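Local atomic coordinates of aminotransferase class-III (Sphaerobacter thermophilus DSM 20745, PDB entry 6K8H), a protein that belongs to the class-III aminotransferases, a family of the pyridoxal-phosphate-dependent aminotransferase superfamily, and assembles from two subunits. Residues N69-L74 against I413-F418; L197-I202 against R226-Y231; E355-E360 against A432-F437; P364-G369 against R381-Y386. All coordinates share one frame; numbering follows the deposited sequence.

Interaction 1 (N69-L74 against I413-F418)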
loop_
_atom_site.group_PDB
_atom_site.type_symbol
_atom_site.label_atom_id
_atom_site.label_comp_id
_atom_site.label_asym_id
_atom_site.label_seq_id
_atom_site.Cartn_x
_atom_site.Cartn_y
_atom_site.Cartn_z
ATOM N N ASN B 69 -9.240 16.692 6.203
ATOM C CA ASN B 69 -9.945 15.424 6.018
ATOM C C ASN B 69 -9.021 14.345 5.463
ATOM O O ASN B 69 -9.303 13.704 4.444
ATOM C CB ASN B 69 -11.167 15.622 5.130
ATOM C CG ASN B 69 -12.101 16.665 5.686
ATOM O OD1 ASN B 69 -12.203 17.781 5.157
ATOM N ND2 ASN B 69 -12.779 16.320 6.775
ATOM N N ASN B 70 -7.900 14.157 6.157
ATOM C CA ASN B 70 -6.864 13.204 5.762
ATOM C C ASN B 70 -6.480 13.405 4.296
ATOM O O ASN B 70 -6.455 12.472 3.489
ATOM C CB ASN B 70 -7.294 11.765 6.029
ATOM C CG ASN B 70 -6.106 10.862 6.266
ATOM O OD1 ASN B 70 -5.078 11.327 6.745
ATOM N ND2 ASN B 70 -6.228 9.583 5.919
ATOM N N TYR B 71 -6.194 14.663 3.960
ATOM C CA TYR B 71 -5.779 15.066 2.621
ATOM C C TYR B 71 -6.796 14.630 1.565
ATOM O O TYR B 71 -6.456 14.034 0.545
ATOM C CB TYR B 71 -4.360 14.569 2.326
ATOM C CG TYR B 71 -3.374 15.480 3.045
ATOM C CD1 TYR B 71 -3.033 15.260 4.375
ATOM C CD2 TYR B 71 -2.876 16.614 2.424
ATOM C CE1 TYR B 71 -2.173 16.129 5.052
ATOM C CE2 TYR B 71 -2.011 17.478 3.079
ATOM C CZ TYR B 71 -1.667 17.239 4.393
ATOM O OH TYR B 71 -0.813 18.109 5.040
ATOM N N THR B 72 -8.061 14.976 1.824
ATOM C CA THR B 72 -9.256 14.850 0.971
ATOM C C THR B 72 -9.840 13.440 0.945
ATOM O O THR B 72 -10.812 13.220 0.200
ATOM C CB THR B 72 -9.049 15.309 -0.493
ATOM O OG1 THR B 72 -8.309 14.328 -1.237
ATOM C CG2 THR B 72 -8.337 16.656 -0.567
ATOM N N ALA B 73 -9.301 12.484 1.713
ATOM C CA ALA B 73 -9.809 11.113 1.664
ATOM C C ALA B 73 -11.199 10.984 2.284
ATOM O O ALA B 73 -12.018 10.187 1.817
ATOM C CB ALA B 73 -8.834 10.156 2.354
ATOM N N LEU B 74 -11.466 11.695 3.370
ATOM C CA LEU B 74 -12.714 11.518 4.114
ATOM C C LEU B 74 -13.701 12.598 3.685
ATOM O O LEU B 74 -13.965 13.571 4.392
ATOM C CB LEU B 74 -12.447 11.524 5.620
ATOM C CG LEU B 74 -12.091 10.133 6.161
ATOM C CD1 LEU B 74 -10.737 9.639 5.612
ATOM C CD2 LEU B 74 -12.093 10.150 7.673
ATOM N N ILE B 413 -6.369 23.496 8.427
ATOM C CA ILE B 413 -6.146 23.474 6.986
ATOM C C ILE B 413 -4.684 23.094 6.766
ATOM O O ILE B 413 -3.874 23.130 7.692
ATOM C CB ILE B 413 -6.494 24.824 6.304
ATOM C CG1 ILE B 413 -6.675 24.646 4.786
ATOM C CG2 ILE B 413 -5.458 25.893 6.660
ATOM C CD1 ILE B 413 -7.468 25.758 4.122
ATOM N N THR B 414 -4.352 22.678 5.538
ATOM C CA THR B 414 -2.966 22.326 5.265
ATOM C C THR B 414 -2.066 23.557 5.353
ATOM O O THR B 414 -2.521 24.692 5.173
ATOM C CB THR B 414 -2.800 21.687 3.885
ATOM O OG1 THR B 414 -3.093 22.646 2.860
ATOM C CG2 THR B 414 -3.689 20.455 3.740
ATOM N N PRO B 415 -0.772 23.353 5.599
ATOM C CA PRO B 415 0.153 24.499 5.618
ATOM C C PRO B 415 0.148 25.315 4.336
ATOM O O PRO B 415 0.418 26.519 4.388
ATOM C CB PRO B 415 1.514 23.840 5.857
ATOM C CG PRO B 415 1.182 22.585 6.618
ATOM C CD PRO B 415 -0.132 22.105 6.063
ATOM N N ALA B 416 -0.166 24.714 3.184
ATOM C CA ALA B 416 -0.185 25.486 1.950
ATOM C C ALA B 416 -1.460 26.307 1.795
ATOM O O ALA B 416 -1.535 27.128 0.876
ATOM C CB ALA B 416 -0.017 24.554 0.734
ATOM N N LEU B 417 -2.427 26.144 2.707
ATOM C CA LEU B 417 -3.779 26.689 2.576
ATOM C C LEU B 417 -4.522 26.023 1.417
ATOM O O LEU B 417 -5.386 26.629 0.775
ATOM C CB LEU B 417 -3.788 28.225 2.449
ATOM C CG LEU B 417 -2.968 28.981 3.502
ATOM C CD1 LEU B 417 -3.127 30.483 3.361
ATOM C CD2 LEU B 417 -3.302 28.544 4.934
ATOM N N PHE B 418 -4.229 24.734 1.261
ATOM C CA PHE B 418 -4.994 23.849 0.359
ATOM C C PHE B 418 -6.038 23.201 1.273
ATOM O O PHE B 418 -5.668 22.722 2.341
ATOM C CB PHE B 418 -4.110 22.766 -0.251
ATOM C CG PHE B 418 -4.897 21.631 -0.852
ATOM C CD1 PHE B 418 -5.658 21.827 -1.990
ATOM C CD2 PHE B 418 -4.896 20.375 -0.266
ATOM C CE1 PHE B 418 -6.380 20.785 -2.546
ATOM C CE2 PHE B 418 -5.625 19.337 -0.821
ATOM C CZ PHE B 418 -6.367 19.545 -1.958
#

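Interaction 2 (L197-I202 against R226-Y231)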
loop_
_atom_site.group_PDB
_atom_site.type_symbol
_atom_site.label_atom_id
_atom_site.label_comp_id
_atom_site.label_asym_id
_atom_site.label_seq_id
_atom_site.Cartn_x
_atom_site.Cartn_y
_atom_site.Cartn_z
ATOM N N LEU B 197 8.370 16.536 -17.762
ATOM C CA LEU B 197 7.656 17.433 -18.654
ATOM C C LEU B 197 7.203 18.688 -17.919
ATOM O O LEU B 197 7.057 18.692 -16.693
ATOM C CB LEU B 197 6.430 16.733 -19.259
ATOM C CG LEU B 197 6.625 15.321 -19.821
ATOM C CD1 LEU B 197 5.283 14.666 -20.072
ATOM C CD2 LEU B 197 7.439 15.376 -21.093
ATOM N N PRO B 198 6.980 19.786 -18.649
ATOM C CA PRO B 198 6.453 21.010 -18.017
ATOM C C PRO B 198 4.928 21.091 -18.018
ATOM O O PRO B 198 4.306 21.139 -19.091
ATOM C CB PRO B 198 7.068 22.130 -18.867
ATOM C CG PRO B 198 7.266 21.504 -20.236
ATOM C CD PRO B 198 7.463 20.012 -20.023
ATOM N N PHE B 199 4.311 21.127 -16.828
ATOM C CA PHE B 199 2.850 21.140 -16.750
ATOM C C PHE B 199 2.301 22.406 -17.407
ATOM O O PHE B 199 2.844 23.500 -17.233
ATOM C CB PHE B 199 2.398 21.033 -15.286
ATOM C CG PHE B 199 0.928 20.712 -15.103
ATOM C CD1 PHE B 199 0.462 19.405 -15.213
ATOM C CD2 PHE B 199 0.014 21.716 -14.818
ATOM C CE1 PHE B 199 -0.884 19.096 -15.026
ATOM C CE2 PHE B 199 -1.334 21.411 -14.642
ATOM C CZ PHE B 199 -1.780 20.097 -14.750
ATOM N N ASN B 200 1.248 22.243 -18.218
ATOM C CA ASN B 200 0.560 23.364 -18.883
ATOM C C ASN B 200 1.466 24.127 -19.852
ATOM O O ASN B 200 1.258 25.316 -20.119
ATOM C CB ASN B 200 -0.050 24.341 -17.869
ATOM C CG ASN B 200 -1.518 24.077 -17.625
ATOM O OD1 ASN B 200 -2.229 23.605 -18.512
ATOM N ND2 ASN B 200 -1.984 24.376 -16.414
ATOM N N ASP B 201 2.484 23.461 -20.387
ATOM C CA ASP B 201 3.358 24.028 -21.409
ATOM C C ASP B 201 3.363 22.990 -22.531
ATOM O O ASP B 201 4.173 22.055 -22.532
ATOM C CB ASP B 201 4.745 24.320 -20.812
ATOM C CG ASP B 201 5.807 24.626 -21.860
ATOM O OD1 ASP B 201 5.518 24.610 -23.076
ATOM O OD2 ASP B 201 6.956 24.880 -21.438
ATOM N N ILE B 202 2.432 23.137 -23.477
ATOM C CA ILE B 202 2.230 22.060 -24.442
ATOM C C ILE B 202 3.403 21.972 -25.410
ATOM O O ILE B 202 3.748 20.882 -25.874
ATOM C CB ILE B 202 0.882 22.220 -25.176
ATOM C CG1 ILE B 202 0.571 20.974 -26.029
ATOM C CG2 ILE B 202 0.874 23.465 -26.043
ATOM C CD1 ILE B 202 0.658 19.657 -25.269
ATOM N N ARG B 226 -2.294 19.529 -6.650
ATOM C CA ARG B 226 -2.232 20.398 -5.450
ATOM C C ARG B 226 -0.829 21.016 -5.359
ATOM O O ARG B 226 -0.726 22.188 -4.998
ATOM C CB ARG B 226 -2.503 19.584 -4.188
ATOM C CG ARG B 226 -1.727 20.092 -2.985
ATOM C CD ARG B 226 -2.049 19.370 -1.700
ATOM N NE ARG B 226 -1.865 17.940 -1.825
ATOM C CZ ARG B 226 -0.697 17.326 -1.725
ATOM N NH1 ARG B 226 0.401 18.025 -1.498
ATOM N NH2 ARG B 226 -0.637 16.012 -1.828
ATOM N N SER B 227 0.197 20.235 -5.698
ATOM C CA SER B 227 1.574 20.700 -5.584
ATOM C C SER B 227 1.846 21.930 -6.440
ATOM O O SER B 227 2.713 22.745 -6.093
ATOM C CB SER B 227 2.515 19.565 -6.002
ATOM O OG SER B 227 2.864 18.750 -4.907
ATOM N N LEU B 228 1.101 22.099 -7.532
ATOM C CA LEU B 228 1.278 23.248 -8.406
ATOM C C LEU B 228 0.198 24.310 -8.207
ATOM O O LEU B 228 -0.043 25.119 -9.109
ATOM C CB LEU B 228 1.343 22.776 -9.866
ATOM C CG LEU B 228 2.508 21.819 -10.202
ATOM C CD1 LEU B 228 2.583 21.428 -11.711
ATOM C CD2 LEU B 228 3.833 22.398 -9.756
ATOM N N GLY B 229 -0.437 24.345 -7.038
ATOM C CA GLY B 229 -1.405 25.383 -6.741
ATOM C C GLY B 229 -2.842 25.092 -7.117
ATOM O O GLY B 229 -3.658 26.024 -7.124
ATOM N N LEU B 230 -3.187 23.843 -7.440
ATOM C CA LEU B 230 -4.575 23.483 -7.781
ATOM C C LEU B 230 -5.082 24.322 -8.950
ATOM O O LEU B 230 -6.203 24.832 -8.943
ATOM C CB LEU B 230 -5.518 23.623 -6.573
ATOM C CG LEU B 230 -6.790 22.767 -6.583
ATOM C CD1 LEU B 230 -6.410 21.282 -6.471
ATOM C CD2 LEU B 230 -7.744 23.143 -5.474
ATOM N N TYR B 231 -4.251 24.461 -9.968
ATOM C CA TYR B 231 -4.687 25.052 -11.221
ATOM C C TYR B 231 -4.711 23.953 -12.271
ATOM O O TYR B 231 -3.669 23.332 -12.528
ATOM C CB TYR B 231 -3.765 26.194 -11.645
ATOM C CG TYR B 231 -4.184 26.845 -12.932
ATOM C CD1 TYR B 231 -5.237 27.748 -12.967
ATOM C CD2 TYR B 231 -3.540 26.538 -14.120
ATOM C CE1 TYR B 231 -5.622 28.340 -14.157
ATOM C CE2 TYR B 231 -3.913 27.117 -15.301
ATOM C CZ TYR B 231 -4.954 28.016 -15.319
ATOM O OH TYR B 231 -5.314 28.587 -16.516
#

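Interaction 3 (E355-E360 against A432-F437)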
loop_
_atom_site.group_PDB
_atom_site.type_symbol
_atom_site.label_atom_id
_atom_site.label_comp_id
_atom_site.label_asym_id
_atom_site.label_seq_id
_atom_site.Cartn_x
_atom_site.Cartn_y
_atom_site.Cartn_z
ATOM N N GLU B 355 -11.968 35.601 -1.505
ATOM C CA GLU B 355 -11.536 36.664 -2.411
ATOM C C GLU B 355 -12.006 38.020 -1.907
ATOM O O GLU B 355 -11.271 39.011 -1.986
ATOM C CB GLU B 355 -12.055 36.414 -3.828
ATOM C CG GLU B 355 -11.347 35.290 -4.570
ATOM C CD GLU B 355 -12.089 34.869 -5.834
ATOM O OE1 GLU B 355 -13.238 35.331 -6.030
ATOM O OE2 GLU B 355 -11.534 34.063 -6.618
ATOM N N GLU B 356 -13.228 38.083 -1.375
ATOM C CA GLU B 356 -13.715 39.347 -0.832
ATOM C C GLU B 356 -12.919 39.774 0.398
ATOM O O GLU B 356 -12.649 40.965 0.572
ATOM C CB GLU B 356 -15.209 39.251 -0.511
ATOM C CG GLU B 356 -15.772 40.449 0.266
ATOM C CD GLU B 356 -15.715 41.770 -0.507
ATOM O OE1 GLU B 356 -15.357 41.762 -1.708
ATOM O OE2 GLU B 356 -16.032 42.827 0.091
ATOM N N VAL B 357 -12.525 38.820 1.258
ATOM C CA VAL B 357 -11.706 39.158 2.431
ATOM C C VAL B 357 -10.368 39.738 1.993
ATOM O O VAL B 357 -9.895 40.745 2.536
ATOM C CB VAL B 357 -11.497 37.921 3.333
ATOM C CG1 VAL B 357 -10.355 38.155 4.329
ATOM C CG2 VAL B 357 -12.765 37.567 4.074
ATOM N N LEU B 358 -9.744 39.114 0.990
ATOM C CA LEU B 358 -8.486 39.629 0.467
ATOM C C LEU B 358 -8.671 41.019 -0.134
ATOM O O LEU B 358 -7.841 41.916 0.069
ATOM C CB LEU B 358 -7.936 38.664 -0.581
ATOM C CG LEU B 358 -7.505 37.279 -0.094
ATOM C CD1 LEU B 358 -7.284 36.346 -1.284
ATOM C CD2 LEU B 358 -6.228 37.392 0.736
ATOM N N ARG B 359 -9.753 41.208 -0.873
ATOM C CA ARG B 359 -9.976 42.521 -1.514
ATOM C C ARG B 359 -10.166 43.597 -0.444
ATOM O O ARG B 359 -9.516 44.588 -0.512
ATOM C CB ARG B 359 -11.220 42.470 -2.397
ATOM C CG ARG B 359 -11.470 43.760 -3.151
ATOM C CD ARG B 359 -12.916 43.938 -3.577
ATOM N NE ARG B 359 -13.802 44.149 -2.457
ATOM C CZ ARG B 359 -13.901 45.283 -1.776
ATOM N NH1 ARG B 359 -13.190 46.338 -2.116
ATOM N NH2 ARG B 359 -14.723 45.369 -0.756
ATOM N N GLU B 360 -11.003 43.329 0.546
ATOM C CA GLU B 360 -11.278 44.314 1.621
ATOM C C GLU B 360 -10.007 44.629 2.419
ATOM O O GLU B 360 -9.881 45.761 2.848
ATOM C CB GLU B 360 -12.416 43.910 2.554
ATOM C CG GLU B 360 -13.012 45.113 3.270
ATOM C CD GLU B 360 -13.460 44.896 4.705
ATOM O OE1 GLU B 360 -13.857 45.876 5.374
ATOM O OE2 GLU B 360 -13.413 43.756 5.154
ATOM N N ALA B 432 -17.896 30.321 8.896
ATOM C CA ALA B 432 -16.891 30.245 9.951
ATOM C C ALA B 432 -15.486 30.263 9.362
ATOM O O ALA B 432 -14.597 30.956 9.875
ATOM C CB ALA B 432 -17.103 28.997 10.813
ATOM N N PHE B 433 -15.267 29.517 8.272
ATOM C CA PHE B 433 -13.964 29.570 7.620
ATOM C C PHE B 433 -13.628 30.989 7.168
ATOM O O PHE B 433 -12.532 31.495 7.442
ATOM C CB PHE B 433 -13.895 28.608 6.426
ATOM C CG PHE B 433 -12.548 28.595 5.777
ATOM C CD1 PHE B 433 -12.220 29.533 4.802
ATOM C CD2 PHE B 433 -11.577 27.694 6.194
ATOM C CE1 PHE B 433 -10.964 29.557 4.224
ATOM C CE2 PHE B 433 -10.310 27.702 5.626
ATOM C CZ PHE B 433 -10.001 28.632 4.635
ATOM N N VAL B 434 -14.558 31.652 6.474
ATOM C CA VAL B 434 -14.247 32.964 5.898
ATOM C C VAL B 434 -13.967 33.988 7.002
ATOM O O VAL B 434 -13.017 34.790 6.910
ATOM C CB VAL B 434 -15.381 33.427 4.963
ATOM C CG1 VAL B 434 -15.169 34.885 4.535
ATOM C CG2 VAL B 434 -15.454 32.526 3.736
ATOM N N ASP B 435 -14.773 33.966 8.069
ATOM C CA ASP B 435 -14.544 34.869 9.200
ATOM C C ASP B 435 -13.192 34.610 9.859
ATOM O O ASP B 435 -12.449 35.556 10.184
ATOM C CB ASP B 435 -15.670 34.720 10.223
ATOM C CG ASP B 435 -17.003 35.262 9.714
ATOM O OD1 ASP B 435 -17.020 35.915 8.645
ATOM O OD2 ASP B 435 -18.031 35.040 10.387
ATOM N N ALA B 436 -12.860 33.328 10.077
ATOM C CA ALA B 436 -11.579 32.992 10.691
ATOM C C ALA B 436 -10.413 33.396 9.808
ATOM O O ALA B 436 -9.360 33.784 10.320
ATOM C CB ALA B 436 -11.522 31.501 11.006
ATOM N N PHE B 437 -10.575 33.303 8.487
ATOM C CA PHE B 437 -9.511 33.710 7.578
ATOM C C PHE B 437 -9.286 35.210 7.650
ATOM O O PHE B 437 -8.137 35.669 7.651
ATOM C CB PHE B 437 -9.831 33.287 6.135
ATOM C CG PHE B 437 -8.800 33.745 5.135
ATOM C CD1 PHE B 437 -7.578 33.097 5.034
ATOM C CD2 PHE B 437 -9.036 34.835 4.312
ATOM C CE1 PHE B 437 -6.614 33.528 4.143
ATOM C CE2 PHE B 437 -8.060 35.272 3.409
ATOM C CZ PHE B 437 -6.858 34.618 3.331
#

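Interaction 4 (P364-G369 against R381-Y386)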
loop_
_atom_site.group_PDB
_atom_site.type_symbol
_atom_site.label_atom_id
_atom_site.label_comp_id
_atom_site.label_asym_id
_atom_site.label_seq_id
_atom_site.Cartn_x
_atom_site.Cartn_y
_atom_site.Cartn_z
ATOM N N PRO B 364 -2.915 41.307 -1.698
ATOM C CA PRO B 364 -2.933 40.599 -2.980
ATOM C C PRO B 364 -3.081 39.096 -2.787
ATOM O O PRO B 364 -2.503 38.502 -1.875
ATOM C CB PRO B 364 -1.580 40.956 -3.603
ATOM C CG PRO B 364 -1.193 42.255 -2.948
ATOM C CD PRO B 364 -1.717 42.155 -1.549
ATOM N N GLY B 365 -3.908 38.491 -3.621
ATOM C CA GLY B 365 -4.089 37.055 -3.530
ATOM C C GLY B 365 -5.107 36.589 -4.537
ATOM O O GLY B 365 -5.710 37.379 -5.269
ATOM N N GLN B 366 -5.311 35.281 -4.539
ATOM C CA GLN B 366 -6.257 34.657 -5.452
ATOM C C GLN B 366 -6.651 33.328 -4.837
ATOM O O GLN B 366 -6.021 32.851 -3.889
ATOM C CB GLN B 366 -5.659 34.474 -6.852
ATOM C CG GLN B 366 -4.371 33.664 -6.841
ATOM C CD GLN B 366 -3.648 33.669 -8.165
ATOM O OE1 GLN B 366 -4.236 33.372 -9.213
ATOM N NE2 GLN B 366 -2.351 33.979 -8.129
ATOM N N VAL B 367 -7.746 32.771 -5.323
ATOM C CA VAL B 367 -8.217 31.482 -4.846
ATOM C C VAL B 367 -8.518 30.627 -6.060
ATOM O O VAL B 367 -9.309 31.030 -6.925
ATOM C CB VAL B 367 -9.455 31.597 -3.942
ATOM C CG1 VAL B 367 -9.725 30.256 -3.283
ATOM C CG2 VAL B 367 -9.248 32.676 -2.882
ATOM N N THR B 368 -7.890 29.456 -6.131
ATOM C CA THR B 368 -8.212 28.480 -7.161
ATOM C C THR B 368 -9.042 27.366 -6.539
ATOM O O THR B 368 -9.094 27.215 -5.317
ATOM C CB THR B 368 -6.948 27.896 -7.816
ATOM O OG1 THR B 368 -6.126 27.249 -6.831
ATOM C CG2 THR B 368 -6.160 28.982 -8.519
ATOM N N GLY B 369 -9.684 26.579 -7.389
ATOM C CA GLY B 369 -10.401 25.423 -6.888
ATOM C C GLY B 369 -11.481 24.973 -7.839
ATOM O O GLY B 369 -11.810 25.637 -8.819
ATOM N N ARG B 381 0.436 35.892 -8.932
ATOM C CA ARG B 381 1.115 35.354 -10.102
ATOM C C ARG B 381 0.205 34.393 -10.857
ATOM O O ARG B 381 -0.531 33.618 -10.237
ATOM C CB ARG B 381 2.397 34.633 -9.699
ATOM C CG ARG B 381 3.398 35.545 -9.021
ATOM C CD ARG B 381 4.735 34.848 -8.765
ATOM N NE ARG B 381 4.614 33.767 -7.798
ATOM C CZ ARG B 381 4.640 33.939 -6.483
ATOM N NH1 ARG B 381 4.777 35.161 -5.970
ATOM N NH2 ARG B 381 4.547 32.888 -5.679
ATOM N N PRO B 382 0.239 34.423 -12.191
ATOM C CA PRO B 382 -0.554 33.467 -12.983
ATOM C C PRO B 382 0.000 32.057 -12.824
ATOM O O PRO B 382 1.118 31.764 -13.256
ATOM C CB PRO B 382 -0.399 33.975 -14.419
ATOM C CG PRO B 382 0.888 34.759 -14.420
ATOM C CD PRO B 382 1.116 35.265 -13.025
ATOM N N LEU B 383 -0.801 31.176 -12.225
ATOM C CA LEU B 383 -0.364 29.811 -11.963
ATOM C C LEU B 383 -0.342 28.952 -13.219
ATOM O O LEU B 383 0.157 27.816 -13.172
ATOM C CB LEU B 383 -1.269 29.189 -10.903
ATOM C CG LEU B 383 -1.136 29.919 -9.568
ATOM C CD1 LEU B 383 -2.400 29.776 -8.735
ATOM C CD2 LEU B 383 0.093 29.374 -8.841
ATOM N N ALA B 384 -0.856 29.475 -14.336
ATOM C CA ALA B 384 -0.734 28.804 -15.622
ATOM C C ALA B 384 0.720 28.613 -16.026
ATOM O O ALA B 384 1.018 27.724 -16.835
ATOM C CB ALA B 384 -1.488 29.601 -16.695
ATOM N N ASP B 385 1.626 29.430 -15.494
ATOM C CA ASP B 385 3.064 29.204 -15.588
ATOM C C ASP B 385 3.486 28.533 -14.285
ATOM O O ASP B 385 3.588 29.197 -13.248
ATOM C CB ASP B 385 3.812 30.522 -15.816
ATOM C CG ASP B 385 3.366 31.248 -17.092
ATOM O OD1 ASP B 385 2.968 30.572 -18.065
ATOM O OD2 ASP B 385 3.413 32.503 -17.133
ATOM N N TYR B 386 3.748 27.219 -14.339
ATOM C CA TYR B 386 3.776 26.418 -13.117
ATOM C C TYR B 386 4.880 26.850 -12.166
ATOM O O TYR B 386 4.748 26.693 -10.945
ATOM C CB TYR B 386 3.908 24.925 -13.470
ATOM C CG TYR B 386 5.302 24.420 -13.784
ATOM C CD1 TYR B 386 6.159 23.987 -12.771
ATOM C CD2 TYR B 386 5.748 24.321 -15.098
ATOM C CE1 TYR B 386 7.431 23.504 -13.060
ATOM C CE2 TYR B 386 7.021 23.836 -15.396
ATOM C CZ TYR B 386 7.854 23.429 -14.373
ATOM O OH TYR B 386 9.117 22.937 -14.668
HETATM O O HOH W 1 -3.581 32.111 -11.547
#

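Interaction 1 (N69-L74 against I413-F418)
Tyr71 sends its ring out anti to its own carbonyl carbon (chi1 -77°), while Thr414 tucks its hydroxyl between backbone N and carbonyl carbon (chi1 66°), which turns the methyl CG2 out to meet that ring. Tyr71 CE2 and Thr414 CG2 come within 3.5 Å, the methyl lying obliquely to the ring plane, and the phenol oxygen approaches Pro415 loosely, Tyr71 OH to Pro415 CD being 4.2 Å. With its methyl spent on the tyrosine, Thr414 uses OG1 inside its own loop, donating to Phe418 O at 2.6 Å and directed at a lone pair of that carbonyl. That bond and the type I turn from Thr414 to Leu417 hold the loop compact. Thr72 divides its branches in the same way: OG1 donates to Tyr71 O at 2.6 Å, and CG2 reaches Phe418 CZ at 3.8 Å, roughly at a right angle to the phenylalanine side chain. Asn69, Asn70 and Tyr71 form a short left-handed helical turn, which presents Tyr71 and Thr72 together to the loop. The cross-contact itself is entirely van der Waals, and the Tyr71 side chain lies about 6 Å from the bound (5-hydroxy-4,6-dimethylpyridin-3-yl)methyl dihydrogen phosphate. Thr72 also packs on Lys282 of that pocket, and Tyr71 on Ala98 of the second subunit. The 413-418 loop links strand 411-412 to strand 418-420, with Leu417 packed against both helix 393-408 and strand 373-377.

Interaction 2 (L197-I202 against R226-Y231)
Phe199 and Leu228 form the apolar heart of this contact, Phe199 CB standing 3.6 Å from Leu228 CD1. The same methyl extends to the root of the phenyl ring, approaching it obliquely. Farther round the ring, Phe199 CE2 comes to 3.7 Å from Tyr231 O. Beside it, Asn200 brings its amide to the edge of the Tyr231 ring, with ND2 at 3.5 Å from Tyr231 CD2 and the two planes 60° apart. Both segments are loops that follow parallel strands, 194-197 and 216-221, of the seven-stranded mixed sheet of the fold-type I aminotransferases, and Arg226 in the second loop touches the bound (5-hydroxy-4,6-dimethylpyridin-3-yl)methyl dihydrogen phosphate. A type II turn from Pro198 to Asp201, closed by Asp201 N to Pro198 O at 3.2 Å, sets Phe199 and Asn200 at its corners. The Asn200 amide is fixed at both ends by the chain after Tyr231: ND2 donates to Pro232 O, and OD1 accepts from Glu234 N. Glu234 also takes the Tyr231 hydroxyl through OE2, steadying the ring that the amide borders. Behind the turn, Asp201 is the N-cap of helix 202-211, its OD1 bonded to Gly204 N.

Interaction 3 (E355-E360 against A432-F437)
Val357 is the bump at the centre of this helix pair, and it drives its two methyls between Val434 and Phe437. With CG1 anti to the backbone N (chi1 165°), that branch lies obliquely against the phenylalanine ring, Val357 CG1 to Phe437 CD2 measuring 3.6 Å. The other branch turns to the valine, where Val357 CG2 meets Val434 CG1 at 3.6 Å, the two valines lying side by side and pointing opposite ways. Ala438 and Leu441, farther along the second helix, also touch Val357. The hollow it enters is therefore lined by residues i, i+3, i+4 and i+7 of helix 427-445, as in knobs-into-holes packing. Phe437 is the answering bump. Its ring reaches across to the first helix and wedges against Val357 and Leu358, while Val354, one turn earlier, touches it too. Leu358 approaches at the ring edge, in the ring plane, with Leu358 CD2 at 3.9 Å from Phe437 CZ and the two side chains crossing at about a right angle. Thus one valine and one phenylalanine interlock, each filling the relief of the opposite helix. The solvent-facing flank is polar: Arg359 grips the Glu356 carboxylate side-on through NE and NH2, with NE to OE1 of Glu356 at 2.9 Å, a salt bridge within its own helix. The axes of 355-360 and 432-437 pass 10.0 Å apart and cross at -22°, both running in nearly the same direction. Phe433 continues the apolar face inward to Phe374 and Ile411, so the contact belongs to the helical layer that covers strands of the C-terminal part of an aminotransferase fold.

Interaction 4 (P364-G369 against R381-Y386)
Gln366 meets Arg381 directly through its amide nitrogen and the Leu383 backbone through a water on its amide oxygen. Its CG takes the position between backbone N and carbonyl carbon (chi1 57°), and beyond that the chain is extended, which carries the amide across the gap. Gln366 NE2 donates to Arg381 O at 2.8 Å with an N-H...O angle of 163°; the acceptor lies close to the amide plane, whereas the donor stands 34° off the carbonyl plane of the arginine. NE2 also bonds His379 O. On the other end, Gln366 OE1 accepts from the water at 2.7 Å, and that water accepts from Leu383 N at 3.0 Å, so the amide is held at both heteroatoms. Val367 turns to the other side of the strand, toward helix 337-361. Thr368 comes back to this side, its methyl CG2 meeting Leu383 CD1 at 3.8 Å, while its OG1 is hydrogen-bonded to Gly229 O. The partner loop is shaped by a type I turn from Pro382 to Asp385 and tied to helix 393-408 through the salt bridge of Arg381 with Glu395. This is a beta hairpin, strands 366-370 and 373-377, whose outgoing chain folds back over one face of its first strand, the outermost strand of a three-stranded antiparallel sheet in this chain.

Interaction 1 is the most buried; it lies near the ligand pocket, to which interaction 2 contributes Arg226. The other three are partly buried, interaction 3 farthest from the centre of the chain. Interactions 1 to 3 join their segments through nonpolar or weakly polar packing without a cross-segment hydrogen bond, whereas interaction 4 depends on a glutamine amide and a water. Phe418 of interaction 1 packs on Arg226 and Leu230 of interaction 2, and Ile413 on Phe433 of interaction 3. Interactions 2 and 4 meet where Tyr231 packs on Ala384. Helix 337-361 and strand 366-370, successive in the chain, bring interactions 3 and 4 together, Glu355 packing on Val367 and Leu358 on Gly365.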